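Local coordinates for serine-pyruvate aminotransferase (AgxT) (Sulfolobus solfataricus, PDB 3ZRP), which probably catalyses the transfer of an amino group from serine to pyruvate, using pyridoxal 5'-phosphate as cofactor, at residues A[46-51]-A[199-204]; A[165-168]-A[172-175]; A[99-104]-A[214-219]; A[65-70]-A[93-98]. All blocks are in the same frame, centred on the assembly; numbering follows the deposited sequence. Where two conformers were deposited one is given.

Contact 1. Residues A[46-51]-A[199-204]; sequences YVMGAS and LLLLSP
Met48 and Leu201 lie alongside each other, pointing opposite ways, where the end of helix 31-48 meets strand 197-202. In one of its two deposited conformers, Met48 runs extended beyond CG and passes next to the leucine. Its SD then lies 3.5 Å from Leu201 CB, and its CB sits 3.8 Å from Leu201 CD2. Tyr183 and Thr185 on strand 182-186 and the loop residue Val168 also touch it. Gly49 ends the helix. It has a positive phi (63°) and closes a Schellman motif, whose bonds include a weak one of 3.3 Å from Gly49 N to Tyr46 O. This turns the chain so that Ala50 faces the strand. Strand 197-202 is the antiparallel member of the mixed seven-stranded sheet of the class-V aminotransferase fold. It lies between strands 55-60 and 182-186, and pairs with both through backbone bonds. Ala50 adds a single methyl to the contact: its CB meets Leu201 CD2 at 3.5 Å. Leu201 can serve both partners because its CG is anti to the backbone N (chi1 -176°). CD2 thus reaches Ala50 as well as Met48 CB, while its CB stays against the sulfur. Tyr54, Pro56 and Ala175 also touch Leu201. Ser51 OG is hydrogen-bonded to Glu176 OE1.

Contact 2. Residues A[165-168]-A[172-175]; sequences VSSV and EVKA. With PLP (pyridoxal-5'-phosphate), chain C.
Val173 meets Ser167 and Val168 with one methyl. Its CG2 lies 4.2 Å from Val168 CG2 and 4.2 Å from Ser167 OG. The two valines cross at about a right angle. This part is buried, but the approach is modest, and His135, Tyr183 and Met48 also touch Val173. Packing is tighter at Val165, which faces the cofactor rather than 172-175. Both segments belong to the loop between strands 157-163 and 182-186, which carries part of the cofactor pocket of this class-V aminotransferase. Val165 lies over one face of the pyridine ring of PLP. Its CG1 is anti to the backbone N (chi1 175°) and comes within 3.6 Å of PLP C4, while CG2 is 3.7 Å from PLP C6. With a glycine here the whole side chain would go, and the ring would probably lose its support and be freer to tilt. Ser166, a PLP-binding residue, places OG 3.2 Å from PLP O3 in one of its two conformers. Ser166 OG is hydrogen-bonded to Thr138 OG1. The outer side is polar: Glu172 is exposed, and Lys174 NZ forms a 2.9 Å salt bridge to Glu172 OE2 on its anti lone pair.

Contact 3. Residues A[99-104]-A[214-219]; sequences YPVNVK and NSIAGY
Ile216 holds CG1 between its backbone N and its carbonyl carbon (chi1 64°), which sends CD1 out to Tyr99 and Val101. Tyr99 has its CG anti to the carbonyl carbon (chi1 -67°), which brings the CD2-CE2 edge of its ring to Ile216. Two small turns shape the backbones. Pro100 is the centre of an inverse gamma turn, closed by Val101 N to Tyr99 O at 2.8 Å, just before edge strand 102-106. Ser215 forms an ST turn: its OG accepts from Ala217 N, nearly straight at 163°. Ile216, inside the ST turn, is the apolar centre of the contact. Its CD1 lies 3.5 Å from Val101 CG1 and 3.9 Å from Tyr99 CB. Its CG2 meets Pro100 CG tip to tip at 4.1 Å, on the exposed side. Leu74 and Pro76 also touch the isoleucine. The backbone takes part too. Ile216 O sits at the edge of the Tyr99 ring, in its plane and 3.6 Å from CE2. This is a surface contact that ties the loop between helices 204-212 and 223-234 to the turn that leads into strand 102-106, the outermost of the large sheet within this chain. It also lies at the dimer interface. Ala217 O accepts a hydrogen bond from Arg98 NH2 of the second subunit, and Tyr219 N bonds Glu68 OE2 of that subunit. The Tyr99 hydroxyl bonds Glu68 OE2 of its own chain. It also accepts from a water, 2.7 Å from Tyr99 OH, which in turn accepts from Gly218 N at 3.0 Å.

Contact 4. Residues A[65-70]-A[93-98]; sequences SAMESV and EQIFKR
Segments 65-70 and 93-98, on helices 63-69 and 87-96, have their nearest CA atoms at Glu68 and Ile95, 6.3 Å apart. Ile95 fills the space between them with both of its branches. CD1 lies 3.6 Å from Met67 CB and 3.9 Å from Glu68 N. CG2 is anti to the backbone N, rests 3.8 Å from Glu68 CA, and touches Glu68 CB and CG as well. An alanine at this position would remove both branches, and the gap left beside Met67 and Glu68 would probably let the two helices shift against each other. Met67 starts beside Ile95, bends at chi3 (80°), and reaches the PLP pocket. Glu68 is apolar at its base and polar at its end. Its carboxylate is buried but well supplied: it also serves Tyr99 of its own chain, and OE1 bonds Tyr220 N of the second subunit. On the far side of helix 63-69, Ser69 OG donates to Ala66 O at 2.7 Å, with the donor tilted 17° from the carbonyl plane. Just before the segment, Gly63 N and Thr64 OG1 bond the cofactor. Ala66 and Ser69 pack on Leu200 of strand 197-202, Met67 and Val70 touch Trp92 within helix 87-96, and Phe96 lies on Val103 of strand 102-106.

Contacts 1, 2 and 4 are buried, while contact 3 lies at the surface. Contacts 1 and 3 both reach the large sheet, contact 1 on strand 197-202, next to one edge, and contact 3 at the turn leading into strand 102-106 at the other edge. Contact 1 is purely apolar across its segments. It touches contact 2, where Met48 O probably accepts from Ala175 N at 2.8 Å. Contacts 2 and 4 both supply PLP-pocket residues, Val165 and Ser166 in one and Met67 in the other. Contacts 3 and 4 share the dimer interface. There the chemistry turns polar, with carboxylate, guanidinium and backbone groups bonding between subunits around small apolar centres.

Contact 1. Residues A[46-51]-A[199-204]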
loop_
_atom_site.group_PDB
_atom_site.type_symbol
_atom_site.label_atom_id
_atom_site.label_comp_id
_atom_site.label_asym_id
_atom_site.label_seq_id
_atom_site.Cartn_x
_atom_site.Cartn_y
_atom_site.Cartn_z
ATOM N N TYR A 46 -0.560 12.844 18.443
ATOM C CA TYR A 46 -1.224 12.565 19.710
ATOM C C TYR A 46 -0.797 11.224 20.337
ATOM O O TYR A 46 -0.387 11.180 21.501
ATOM C CB TYR A 46 -2.754 12.690 19.528
ATOM C CG TYR A 46 -3.548 12.312 20.762
ATOM C CD1 TYR A 46 -3.601 13.165 21.880
ATOM C CD2 TYR A 46 -4.237 11.108 20.822
ATOM C CE1 TYR A 46 -4.304 12.800 23.024
ATOM C CE2 TYR A 46 -4.943 10.734 21.955
ATOM C CZ TYR A 46 -4.972 11.591 23.055
ATOM O OH TYR A 46 -5.683 11.224 24.163
ATOM N N VAL A 47 -0.854 10.127 19.572
ATOM C CA VAL A 47 -0.514 8.813 20.129
ATOM C C VAL A 47 1.001 8.611 20.329
ATOM O O VAL A 47 1.431 7.783 21.149
ATOM C CB VAL A 47 -1.117 7.627 19.310
ATOM C CG1 VAL A 47 -2.637 7.751 19.208
ATOM C CG2 VAL A 47 -0.482 7.527 17.917
ATOM N N MET A 48 1.809 9.350 19.588
ATOM C CA MET A 48 3.255 9.281 19.784
ATOM C C MET A 48 3.790 10.338 20.753
ATOM O O MET A 48 4.971 10.339 21.093
ATOM C CB MET A 48 3.973 9.334 18.457
ATOM C CG MET A 48 4.041 7.960 17.828
ATOM S SD MET A 48 4.594 8.086 16.150
ATOM C CE MET A 48 4.444 6.393 15.597
ATOM N N GLY A 49 2.917 11.229 21.212
ATOM C CA GLY A 49 3.305 12.260 22.176
ATOM C C GLY A 49 4.332 13.208 21.610
ATOM O O GLY A 49 5.497 13.146 21.980
ATOM N N ALA A 50 3.903 14.074 20.696
ATOM C CA ALA A 50 4.781 15.085 20.126
ATOM C C ALA A 50 4.012 16.340 19.757
ATOM O O ALA A 50 2.851 16.283 19.380
ATOM C CB ALA A 50 5.504 14.541 18.906
ATOM N N SER A 51 4.692 17.473 19.852
ATOM C CA SER A 51 4.146 18.769 19.447
ATOM C C SER A 51 4.198 18.908 17.922
ATOM O O SER A 51 4.751 18.022 17.223
ATOM C CB SER A 51 4.954 19.892 20.092
ATOM O OG SER A 51 6.244 19.956 19.515
ATOM N N LEU A 199 3.110 4.371 9.045
ATOM C CA LEU A 199 2.978 5.694 9.677
ATOM C C LEU A 199 4.280 6.119 10.329
ATOM O O LEU A 199 4.910 5.340 11.023
ATOM C CB LEU A 199 1.863 5.691 10.730
ATOM C CG LEU A 199 0.404 5.616 10.287
ATOM C CD1 LEU A 199 0.077 4.224 9.905
ATOM C CD2 LEU A 199 -0.505 6.068 11.426
ATOM N N LEU A 200 4.694 7.374 10.127
ATOM C CA LEU A 200 6.001 7.813 10.628
ATOM C C LEU A 200 5.873 9.173 11.277
ATOM O O LEU A 200 5.079 9.957 10.838
ATOM C CB LEU A 200 7.041 7.880 9.481
ATOM C CG LEU A 200 7.299 6.537 8.740
ATOM C CD1 LEU A 200 6.519 6.490 7.380
ATOM C CD2 LEU A 200 8.758 6.285 8.518
ATOM N N LEU A 201 6.651 9.399 12.322
ATOM C CA LEU A 201 6.767 10.741 12.964
ATOM C C LEU A 201 8.240 11.115 12.997
ATOM O O LEU A 201 9.057 10.390 13.551
ATOM C CB LEU A 201 6.178 10.709 14.366
ATOM C CG LEU A 201 6.162 12.096 15.062
ATOM C CD1 LEU A 201 5.034 12.939 14.475
ATOM C CD2 LEU A 201 5.998 11.940 16.549
ATOM N N LEU A 202 8.559 12.271 12.419
ATOM C CA LEU A 202 9.931 12.685 12.210
ATOM C C LEU A 202 10.263 13.910 13.065
ATOM O O LEU A 202 9.460 14.842 13.174
ATOM C CB LEU A 202 10.187 13.014 10.743
ATOM C CG LEU A 202 10.746 11.892 9.838
ATOM C CD1 LEU A 202 9.780 10.762 9.771
ATOM C CD2 LEU A 202 11.038 12.405 8.450
ATOM N N SER A 203 11.443 13.875 13.660
ATOM C CA SER A 203 11.969 15.005 14.421
ATOM C C SER A 203 12.371 16.144 13.482
ATOM O O SER A 203 12.562 15.931 12.264
ATOM C CB SER A 203 13.181 14.557 15.221
ATOM O OG SER A 203 14.262 14.314 14.349
ATOM N N PRO A 204 12.529 17.364 14.037
ATOM C CA PRO A 204 13.113 18.442 13.237
ATOM C C PRO A 204 14.429 18.054 12.544
ATOM O O PRO A 204 14.637 18.413 11.382
ATOM C CB PRO A 204 13.346 19.555 14.286
ATOM C CG PRO A 204 12.212 19.367 15.241
ATOM C CD PRO A 204 12.032 17.853 15.349
#

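Contact 2. Residues A[165-168]-A[172-175]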
loop_
_atom_site.group_PDB
_atom_site.type_symbol
_atom_site.label_atom_id
_atom_site.label_comp_id
_atom_site.label_asym_id
_atom_site.label_seq_id
_atom_site.Cartn_x
_atom_site.Cartn_y
_atom_site.Cartn_z
ATOM N N VAL A 165 5.675 -0.663 15.522
ATOM C CA VAL A 165 4.556 -1.321 14.869
ATOM C C VAL A 165 3.630 -2.061 15.877
ATOM O O VAL A 165 2.400 -1.964 15.762
ATOM C CB VAL A 165 5.038 -2.274 13.747
ATOM C CG1 VAL A 165 3.875 -3.068 13.143
ATOM C CG2 VAL A 165 5.715 -1.479 12.613
ATOM N N SER A 166 4.215 -2.768 16.859
ATOM C CA SER A 166 3.434 -3.446 17.899
ATOM C C SER A 166 3.454 -2.738 19.266
ATOM O O SER A 166 3.181 -3.353 20.315
ATOM C CB SER A 166 3.907 -4.882 18.056
ATOM O OG SER A 166 3.546 -5.614 16.914
ATOM N N SER A 167 3.756 -1.450 19.268
ATOM C CA SER A 167 3.703 -0.704 20.532
ATOM C C SER A 167 2.816 0.569 20.540
ATOM O O SER A 167 2.130 0.859 21.550
ATOM C CB SER A 167 5.122 -0.354 21.007
ATOM O OG SER A 167 5.630 0.688 20.194
ATOM N N VAL A 168 2.835 1.335 19.446
ATOM C CA VAL A 168 2.104 2.591 19.370
ATOM C C VAL A 168 0.594 2.324 19.495
ATOM O O VAL A 168 0.047 1.454 18.810
ATOM C CB VAL A 168 2.429 3.416 18.076
ATOM C CG1 VAL A 168 1.616 4.725 18.009
ATOM C CG2 VAL A 168 3.926 3.676 17.978
ATOM N N GLU A 172 3.308 3.071 26.458
ATOM C CA GLU A 172 3.727 4.473 26.514
ATOM C C GLU A 172 4.730 4.773 25.393
ATOM O O GLU A 172 5.715 4.041 25.215
ATOM C CB GLU A 172 4.355 4.829 27.863
ATOM C CG GLU A 172 4.603 6.329 27.986
ATOM C CD GLU A 172 5.447 6.741 29.196
ATOM O OE1 GLU A 172 6.076 5.879 29.853
ATOM O OE2 GLU A 172 5.493 7.958 29.475
ATOM N N VAL A 173 4.455 5.819 24.628
ATOM C CA VAL A 173 5.385 6.299 23.605
ATOM C C VAL A 173 5.489 7.814 23.770
ATOM O O VAL A 173 4.462 8.508 23.774
ATOM C CB VAL A 173 4.914 5.948 22.157
ATOM C CG1 VAL A 173 5.786 6.671 21.107
ATOM C CG2 VAL A 173 4.897 4.388 21.959
ATOM N N LYS A 174 6.722 8.309 23.905
ATOM C CA LYS A 174 6.975 9.738 24.081
ATOM C C LYS A 174 8.048 10.181 23.104
ATOM O O LYS A 174 9.197 10.411 23.494
ATOM C CB LYS A 174 7.437 10.022 25.526
ATOM C CG LYS A 174 6.383 9.778 26.610
ATOM C CD LYS A 174 5.493 11.007 26.792
ATOM C CE LYS A 174 4.039 10.617 27.046
ATOM N NZ LYS A 174 3.840 10.027 28.404
ATOM N N ALA A 175 7.678 10.315 21.834
ATOM C CA ALA A 175 8.669 10.516 20.776
ATOM C C ALA A 175 9.488 11.794 20.963
ATOM O O ALA A 175 10.705 11.756 20.831
ATOM C CB ALA A 175 8.013 10.461 19.367
HETATM N N1 PLP C . 7.728 -4.651 12.968
HETATM C C2 PLP C . 7.000 -5.333 13.917
HETATM C C2A PLP C . 7.426 -5.244 15.359
HETATM C C3 PLP C . 5.863 -6.086 13.549
HETATM O O3 PLP C . 5.201 -6.655 14.412
HETATM C C4 PLP C . 5.460 -6.148 12.210
HETATM C C4A PLP C . 4.200 -6.943 11.849
HETATM C C5 PLP C . 6.247 -5.456 11.265
HETATM C C6 PLP C . 7.365 -4.686 11.650
HETATM C C5A PLP C . 5.935 -5.453 9.797
HETATM O O4P PLP C . 4.732 -4.758 9.460
HETATM P P PLP C . 3.936 -5.008 8.112
HETATM O O1P PLP C . 2.789 -4.058 8.259
HETATM O O2P PLP C . 3.554 -6.447 8.216
HETATM O O3P PLP C . 4.927 -4.684 7.051
#

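Contact 3. Residues A[99-104]-A[214-219]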
loop_
_atom_site.group_PDB
_atom_site.type_symbol
_atom_site.label_atom_id
_atom_site.label_comp_id
_atom_site.label_asym_id
_atom_site.label_seq_id
_atom_site.Cartn_x
_atom_site.Cartn_y
_atom_site.Cartn_z
ATOM N N TYR A 99 20.853 -1.882 0.497
ATOM C CA TYR A 99 21.336 -0.519 0.338
ATOM C C TYR A 99 22.839 -0.450 0.599
ATOM O O TYR A 99 23.357 -1.239 1.376
ATOM C CB TYR A 99 20.574 0.443 1.273
ATOM C CG TYR A 99 19.111 0.569 0.846
ATOM C CD1 TYR A 99 18.159 -0.403 1.243
ATOM C CD2 TYR A 99 18.704 1.580 -0.045
ATOM C CE1 TYR A 99 16.800 -0.328 0.807
ATOM C CE2 TYR A 99 17.378 1.682 -0.461
ATOM C CZ TYR A 99 16.436 0.721 -0.058
ATOM O OH TYR A 99 15.144 0.824 -0.522
ATOM N N PRO A 100 23.536 0.518 -0.030
ATOM C CA PRO A 100 24.988 0.734 0.152
ATOM C C PRO A 100 25.326 1.354 1.516
ATOM O O PRO A 100 25.815 2.502 1.597
ATOM C CB PRO A 100 25.336 1.694 -0.994
ATOM C CG PRO A 100 24.084 2.478 -1.214
ATOM C CD PRO A 100 22.943 1.502 -0.963
ATOM N N VAL A 101 25.030 0.607 2.580
ATOM C CA VAL A 101 25.255 1.061 3.945
ATOM C C VAL A 101 26.012 -0.006 4.734
ATOM O O VAL A 101 26.073 -1.155 4.317
ATOM C CB VAL A 101 23.948 1.464 4.688
ATOM C CG1 VAL A 101 23.390 2.755 4.138
ATOM C CG2 VAL A 101 22.907 0.321 4.668
ATOM N N ASN A 102 26.611 0.390 5.854
ATOM C CA ASN A 102 27.322 -0.540 6.712
ATOM C C ASN A 102 26.477 -0.850 7.935
ATOM O O ASN A 102 26.061 0.059 8.661
ATOM C CB ASN A 102 28.667 0.045 7.135
ATOM C CG ASN A 102 29.610 0.233 5.955
ATOM O OD1 ASN A 102 29.937 -0.721 5.241
ATOM N ND2 ASN A 102 30.053 1.464 5.745
ATOM N N VAL A 103 26.250 -2.130 8.180
ATOM C CA VAL A 103 25.373 -2.530 9.283
ATOM C C VAL A 103 26.053 -3.419 10.321
ATOM O O VAL A 103 26.676 -4.431 9.983
ATOM C CB VAL A 103 24.129 -3.268 8.745
ATOM C CG1 VAL A 103 23.213 -3.697 9.904
ATOM C CG2 VAL A 103 23.385 -2.372 7.767
ATOM N N LYS A 104 25.903 -3.053 11.588
ATOM C CA LYS A 104 26.254 -3.940 12.687
ATOM C C LYS A 104 24.993 -4.229 13.505
ATOM O O LYS A 104 24.221 -3.310 13.778
ATOM C CB LYS A 104 27.326 -3.310 13.584
ATOM C CG LYS A 104 27.740 -4.217 14.754
ATOM C CD LYS A 104 29.114 -3.873 15.294
ATOM C CE LYS A 104 29.407 -4.630 16.588
ATOM N NZ LYS A 104 29.632 -6.075 16.294
ATOM N N ASN A 214 20.350 14.969 -0.314
ATOM C CA ASN A 214 20.022 13.829 -1.175
ATOM C C ASN A 214 20.001 12.549 -0.326
ATOM O O ASN A 214 20.329 12.578 0.852
ATOM C CB ASN A 214 21.069 13.680 -2.285
ATOM C CG ASN A 214 21.215 14.938 -3.150
ATOM O OD1 ASN A 214 20.301 15.312 -3.895
ATOM N ND2 ASN A 214 22.380 15.590 -3.056
ATOM N N SER A 215 19.636 11.406 -0.920
ATOM C CA SER A 215 19.644 10.200 -0.115
ATOM C C SER A 215 19.758 8.975 -1.004
ATOM O O SER A 215 19.734 9.102 -2.213
ATOM C CB SER A 215 18.352 10.069 0.712
ATOM O OG SER A 215 17.301 9.515 -0.088
ATOM N N ILE A 216 19.867 7.815 -0.372
ATOM C CA ILE A 216 19.936 6.551 -1.116
ATOM C C ILE A 216 18.556 5.933 -1.353
ATOM O O ILE A 216 18.468 4.788 -1.857
ATOM C CB ILE A 216 20.838 5.519 -0.391
ATOM C CG1 ILE A 216 20.244 5.122 0.987
ATOM C CG2 ILE A 216 22.286 6.079 -0.279
ATOM C CD1 ILE A 216 21.191 4.280 1.856
ATOM N N ALA A 217 17.487 6.640 -0.999
ATOM C CA ALA A 217 16.123 6.080 -1.183
ATOM C C ALA A 217 15.798 5.791 -2.657
ATOM O O ALA A 217 16.377 6.383 -3.579
ATOM C CB ALA A 217 15.065 7.007 -0.571
ATOM N N GLY A 218 14.878 4.854 -2.861
ATOM C CA GLY A 218 14.226 4.691 -4.147
ATOM C C GLY A 218 13.272 5.833 -4.445
ATOM O O GLY A 218 13.447 6.976 -4.002
ATOM N N TYR A 219 12.261 5.528 -5.224
ATOM C CA TYR A 219 11.280 6.513 -5.617
ATOM C C TYR A 219 10.025 6.460 -4.730
ATOM O O TYR A 219 9.740 7.414 -4.015
ATOM C CB TYR A 219 10.907 6.297 -7.074
ATOM C CG TYR A 219 10.139 7.444 -7.704
ATOM C CD1 TYR A 219 10.766 8.662 -7.983
ATOM C CD2 TYR A 219 8.777 7.309 -7.994
ATOM C CE1 TYR A 219 10.056 9.714 -8.570
ATOM C CE2 TYR A 219 8.062 8.343 -8.591
ATOM C CZ TYR A 219 8.708 9.537 -8.874
ATOM O OH TYR A 219 7.994 10.542 -9.455
HETATM O O HOH W 1 13.990 3.239 -0.550
#

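Contact 4. Residues A[65-70]-A[93-98]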
loop_
_atom_site.group_PDB
_atom_site.type_symbol
_atom_site.label_atom_id
_atom_site.label_comp_id
_atom_site.label_asym_id
_atom_site.label_seq_id
_atom_site.Cartn_x
_atom_site.Cartn_y
_atom_site.Cartn_z
ATOM N N SER A 65 7.210 -0.956 4.861
ATOM C CA SER A 65 7.477 0.111 3.919
ATOM C C SER A 65 7.898 1.336 4.749
ATOM O O SER A 65 8.849 1.996 4.352
ATOM C CB SER A 65 6.301 0.468 3.024
ATOM O OG SER A 65 5.144 0.876 3.720
ATOM N N ALA A 66 7.300 1.487 5.919
ATOM C CA ALA A 66 7.724 2.593 6.818
ATOM C C ALA A 66 9.191 2.389 7.211
ATOM O O ALA A 66 10.004 3.305 7.110
ATOM C CB ALA A 66 6.841 2.695 8.043
ATOM N N MET A 67 9.544 1.190 7.640
ATOM C CA MET A 67 10.947 0.908 8.006
ATOM C C MET A 67 11.904 1.223 6.848
ATOM O O MET A 67 12.897 1.934 7.032
ATOM C CB MET A 67 11.116 -0.556 8.450
ATOM C CG MET A 67 10.434 -0.930 9.786
ATOM S SD MET A 67 10.296 -2.735 9.972
ATOM C CE MET A 67 11.972 -3.187 10.516
ATOM N N GLU A 68 11.611 0.710 5.649
ATOM C CA GLU A 68 12.479 0.938 4.499
ATOM C C GLU A 68 12.587 2.426 4.103
ATOM O O GLU A 68 13.662 2.895 3.675
ATOM C CB GLU A 68 12.029 0.060 3.315
ATOM C CG GLU A 68 12.927 0.188 2.074
ATOM C CD GLU A 68 12.739 -0.996 1.081
ATOM O OE1 GLU A 68 11.831 -1.845 1.272
ATOM O OE2 GLU A 68 13.496 -1.028 0.107
ATOM N N SER A 69 11.489 3.165 4.269
ATOM C CA SER A 69 11.476 4.602 4.001
ATOM C C SER A 69 12.524 5.396 4.829
ATOM O O SER A 69 12.853 6.521 4.479
ATOM C CB SER A 69 10.075 5.189 4.145
ATOM O OG SER A 69 9.748 5.512 5.502
ATOM N N VAL A 70 13.028 4.808 5.916
ATOM C CA VAL A 70 14.114 5.418 6.723
ATOM C C VAL A 70 15.403 5.581 5.896
ATOM O O VAL A 70 16.217 6.463 6.161
ATOM C CB VAL A 70 14.332 4.648 8.054
ATOM C CG1 VAL A 70 15.586 5.141 8.783
ATOM C CG2 VAL A 70 13.073 4.741 8.957
ATOM N N GLU A 93 18.010 -5.294 9.339
ATOM C CA GLU A 93 19.196 -5.818 8.639
ATOM C C GLU A 93 18.869 -6.322 7.214
ATOM O O GLU A 93 19.616 -6.031 6.265
ATOM C CB GLU A 93 19.881 -6.939 9.457
ATOM C CG GLU A 93 21.185 -7.413 8.848
ATOM C CD GLU A 93 21.852 -8.551 9.577
ATOM O OE1 GLU A 93 21.158 -9.442 10.120
ATOM O OE2 GLU A 93 23.102 -8.553 9.586
ATOM N N GLN A 94 17.764 -7.055 7.074
ATOM C CA GLN A 94 17.328 -7.556 5.746
ATOM C C GLN A 94 17.055 -6.406 4.762
ATOM O O GLN A 94 17.485 -6.473 3.590
ATOM C CB GLN A 94 16.135 -8.516 5.859
ATOM C CG GLN A 94 16.495 -9.809 6.617
ATOM C CD GLN A 94 17.638 -10.544 5.955
ATOM O OE1 GLN A 94 18.749 -10.652 6.509
ATOM N NE2 GLN A 94 17.395 -11.016 4.730
ATOM N N ILE A 95 16.382 -5.358 5.245
ATOM C CA ILE A 95 16.145 -4.136 4.463
ATOM C C ILE A 95 17.477 -3.462 4.079
ATOM O O ILE A 95 17.736 -3.221 2.881
ATOM C CB ILE A 95 15.242 -3.126 5.222
ATOM C CG1 ILE A 95 13.822 -3.683 5.422
ATOM C CG2 ILE A 95 15.206 -1.753 4.514
ATOM C CD1 ILE A 95 12.970 -2.865 6.439
ATOM N N PHE A 96 18.325 -3.206 5.076
ATOM C CA PHE A 96 19.550 -2.449 4.832
ATOM C C PHE A 96 20.589 -3.193 3.991
ATOM O O PHE A 96 21.449 -2.543 3.422
ATOM C CB PHE A 96 20.195 -1.914 6.131
ATOM C CG PHE A 96 19.366 -0.877 6.866
ATOM C CD1 PHE A 96 18.764 0.188 6.191
ATOM C CD2 PHE A 96 19.201 -0.972 8.252
ATOM C CE1 PHE A 96 18.019 1.156 6.877
ATOM C CE2 PHE A 96 18.442 -0.003 8.962
ATOM C CZ PHE A 96 17.851 1.043 8.270
ATOM N N LYS A 97 20.484 -4.531 3.891
ATOM C CA LYS A 97 21.316 -5.332 2.993
ATOM C C LYS A 97 21.113 -4.940 1.533
ATOM O O LYS A 97 21.990 -5.159 0.702
ATOM C CB LYS A 97 20.987 -6.820 3.129
ATOM C CG LYS A 97 21.834 -7.615 4.134
ATOM C CD LYS A 97 21.480 -9.123 4.005
ATOM C CE LYS A 97 21.815 -9.943 5.252
ATOM N NZ LYS A 97 23.279 -9.976 5.539
ATOM N N ARG A 98 19.962 -4.344 1.228
ATOM C CA ARG A 98 19.650 -3.920 -0.137
ATOM C C ARG A 98 20.251 -2.561 -0.488
ATOM O O ARG A 98 20.144 -2.124 -1.626
ATOM C CB ARG A 98 18.131 -3.885 -0.347
ATOM C CG ARG A 98 17.390 -5.211 -0.102
ATOM C CD ARG A 98 18.031 -6.389 -0.840
ATOM N NE ARG A 98 17.974 -6.170 -2.285
ATOM C CZ ARG A 98 18.409 -7.020 -3.213
ATOM N NH1 ARG A 98 18.947 -8.175 -2.844
ATOM N NH2 ARG A 98 18.318 -6.703 -4.509
#